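Local atomic coordinates of fat acid-binding protein (Eubacterium ventriosum, PDB entry 3NYI), a protein that is a DegV-family protein that probably binds fatty acids and holds a stearic acid molecule in this crystal. Residues 87-91 / 134-138. Numbering follows the deposited sequence.
Sequences VVCFT and LIDQF
Phe90 of strand 87-91 points toward helix 128-143 and packs among the side chains of Leu134, Ile135 and Phe138, a strand-on-helix contact in the alpha/beta sheet domain of this DegV-family protein. The strand runs between the parallel strands 6-10 and 119-123, and the helix packs on it nearly antiparallel, with the short axes at 160° and 10.5 Å apart. Followed outward, Phe90 CB already touches Ile135 CG1. With CG anti to the carbonyl carbon (chi1 -64°), the ring lies alongside Ile135, Phe90 CG 3.8 Å from Ile135 CG1, while its tip reaches Phe138. That methylene lies over one ring face as a CH-pi contact, offset toward the CG-CD2 rim. Phe90 CD1 and Phe90 CE1 both meet Leu134 CD2, each at 4.0 Å. Phe90 CZ lies over the Phe138 face, 3.7 Å from Phe138 CG and also near Phe138 CB. The two rings form a T-shaped pair, the Phe90 edge toward the Phe138 face, centroids 5.5 Å apart and planes at 72°. An alanine in place of Phe90 would remove the whole ring and would probably open a gap between strand and helix, leaving the Phe138 face without its aromatic partner. On the opposite face of the sheet, Cys89 packs against helix 70-81, whereas Val88 and Phe138 share Phe148 of helix 148-161. Both methyls of Val88 reach the far rim of the Phe138 ring, Val88 CG1 lying 4.2 Å from Phe138 CE2.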
ATOM      1  N   VAL A  87       5.904 -18.263   9.347  1.00 36.70           N
ATOM      2  CA  VAL A  87       5.038 -17.176   8.902  1.00 31.08           C
ATOM      3  C   VAL A  87       5.831 -15.902   8.648  1.00 29.97           C
ATOM      4  O   VAL A  87       6.695 -15.534   9.439  1.00 33.98           O
ATOM      5  CB  VAL A  87       3.945 -16.876   9.968  1.00 29.79           C
ATOM      6  CG1 VAL A  87       3.186 -15.602   9.603  1.00 37.65           C
ATOM      7  CG2 VAL A  87       3.000 -18.048  10.116  1.00 35.45           C
ATOM      8  N   VAL A  88       5.543 -15.226   7.539  1.00 29.25           N
ATOM      9  CA  VAL A  88       6.088 -13.897   7.315  1.00 23.40           C
ATOM     10  C   VAL A  88       4.962 -12.909   7.087  1.00 27.42           C
ATOM     11  O   VAL A  88       4.151 -13.083   6.187  1.00 31.51           O
ATOM     12  CB  VAL A  88       7.023 -13.853   6.079  1.00 31.76           C
ATOM     13  CG1 VAL A  88       7.685 -12.504   6.003  1.00 26.30           C
ATOM     14  CG2 VAL A  88       8.068 -14.950   6.174  1.00 37.26           C
ATOM     15  N   CYS A  89       4.928 -11.854   7.895  1.00 28.84           N
ATOM     16  CA  CYS A  89       3.797 -10.938   7.894  1.00 24.34           C
ATOM     17  C   CYS A  89       4.207  -9.490   7.600  1.00 24.69           C
ATOM     18  O   CYS A  89       5.016  -8.922   8.331  1.00 27.21           O
ATOM     19  CB  CYS A  89       3.092 -11.024   9.253  1.00 33.44           C
ATOM     20  SG  CYS A  89       1.693  -9.913   9.429  1.00 28.95           S
ATOM     21  N   PHE A  90       3.639  -8.901   6.543  1.00 22.23           N
ATOM     22  CA  PHE A  90       3.919  -7.504   6.171  1.00 23.90           C
ATOM     23  C   PHE A  90       2.793  -6.573   6.610  1.00 24.16           C
ATOM     24  O   PHE A  90       1.617  -6.905   6.495  1.00 23.48           O
ATOM     25  CB  PHE A  90       4.058  -7.364   4.654  1.00 22.69           C
ATOM     26  CG  PHE A  90       5.210  -8.110   4.080  1.00 22.89           C
ATOM     27  CD1 PHE A  90       6.408  -7.457   3.817  1.00 31.84           C
ATOM     28  CD2 PHE A  90       5.101  -9.464   3.786  1.00 21.24           C
ATOM     29  CE1 PHE A  90       7.484  -8.142   3.278  1.00 29.27           C
ATOM     30  CE2 PHE A  90       6.170 -10.158   3.243  1.00 26.96           C
ATOM     31  CZ  PHE A  90       7.366  -9.497   2.990  1.00 25.36           C
ATOM     32  N   THR A  91       3.151  -5.389   7.092  1.00 18.65           N
ATOM     33  CA  THR A  91       2.138  -4.425   7.485  1.00 17.83           C
ATOM     34  C   THR A  91       2.414  -3.102   6.818  1.00 25.93           C
ATOM     35  O   THR A  91       3.524  -2.847   6.330  1.00 22.84           O
ATOM     36  CB  THR A  91       2.117  -4.174   9.012  1.00 21.32           C
ATOM     37  OG1 THR A  91       3.300  -3.467   9.397  1.00 22.85           O
ATOM     38  CG2 THR A  91       2.065  -5.478   9.772  1.00 24.94           C
ATOM     39  N   LEU A 134       6.467  -4.704  -2.728  1.00 20.06           N
ATOM     40  CA  LEU A 134       7.417  -5.331  -1.819  1.00 18.67           C
ATOM     41  C   LEU A 134       7.046  -6.786  -1.553  1.00 22.53           C
ATOM     42  O   LEU A 134       7.896  -7.667  -1.593  1.00 21.22           O
ATOM     43  CB  LEU A 134       7.515  -4.566  -0.493  1.00 21.49           C
ATOM     44  CG  LEU A 134       8.534  -5.146   0.494  1.00 22.39           C
ATOM     45  CD1 LEU A 134       9.972  -4.907  -0.007  1.00 17.10           C
ATOM     46  CD2 LEU A 134       8.348  -4.545   1.892  1.00 21.98           C
ATOM     47  N   ILE A 135       5.774  -7.040  -1.257  1.00 20.76           N
ATOM     48  CA  ILE A 135       5.346  -8.402  -1.046  1.00 19.03           C
ATOM     49  C   ILE A 135       5.665  -9.250  -2.271  1.00 21.07           C
ATOM     50  O   ILE A 135       6.181 -10.360  -2.165  1.00 23.53           O
ATOM     51  CB  ILE A 135       3.847  -8.465  -0.740  1.00 17.02           C
ATOM     52  CG1 ILE A 135       3.597  -7.892   0.656  1.00 17.10           C
ATOM     53  CG2 ILE A 135       3.378  -9.891  -0.802  1.00 21.72           C
ATOM     54  CD1 ILE A 135       2.104  -7.511   0.921  1.00 19.96           C
ATOM     55  N   ASP A 136       5.370  -8.705  -3.437  1.00 22.53           N
ATOM     56  CA  ASP A 136       5.649  -9.412  -4.683  1.00 24.01           C
ATOM     57  C   ASP A 136       7.145  -9.694  -4.902  1.00 26.53           C
ATOM     58  O   ASP A 136       7.508 -10.757  -5.397  1.00 25.39           O
ATOM     59  CB  ASP A 136       5.042  -8.668  -5.879  1.00 21.22           C
ATOM     60  CG  ASP A 136       5.203  -9.437  -7.180  1.00 29.62           C
ATOM     61  OD1 ASP A 136       4.703 -10.584  -7.261  1.00 30.16           O
ATOM     62  OD2 ASP A 136       5.860  -8.900  -8.094  1.00 38.96           O
ATOM     63  N   GLN A 137       8.019  -8.769  -4.521  1.00 24.38           N
ATOM     64  CA  GLN A 137       9.449  -9.068  -4.602  1.00 23.24           C
ATOM     65  C   GLN A 137       9.770 -10.251  -3.691  1.00 27.04           C
ATOM     66  O   GLN A 137      10.530 -11.133  -4.060  1.00 25.36           O
ATOM     67  CB  GLN A 137      10.309  -7.857  -4.240  1.00 24.32           C
ATOM     68  CG  GLN A 137      10.352  -6.785  -5.328  1.00 24.08           C
ATOM     69  CD  GLN A 137      11.004  -7.294  -6.612  1.00 27.22           C
ATOM     70  OE1 GLN A 137      12.097  -7.849  -6.576  1.00 30.29           O
ATOM     71  NE2 GLN A 137      10.321  -7.120  -7.745  1.00 24.55           N
ATOM     72  N   PHE A 138       9.163 -10.283  -2.505  1.00 25.38           N
ATOM     73  CA  PHE A 138       9.389 -11.379  -1.572  1.00 24.34           C
ATOM     74  C   PHE A 138       8.856 -12.695  -2.136  1.00 24.68           C
ATOM     75  O   PHE A 138       9.526 -13.720  -2.070  1.00 26.11           O
ATOM     76  CB  PHE A 138       8.723 -11.086  -0.211  1.00 24.32           C
ATOM     77  CG  PHE A 138       9.381 -11.795   0.929  1.00 35.32           C
ATOM     78  CD1 PHE A 138      10.529 -11.273   1.508  1.00 40.14           C
ATOM     79  CD2 PHE A 138       8.875 -12.998   1.404  1.00 43.67           C
ATOM     80  CE1 PHE A 138      11.162 -11.929   2.540  1.00 43.55           C
ATOM     81  CE2 PHE A 138       9.500 -13.663   2.444  1.00 49.07           C
ATOM     82  CZ  PHE A 138      10.644 -13.127   3.015  1.00 51.33           C
TER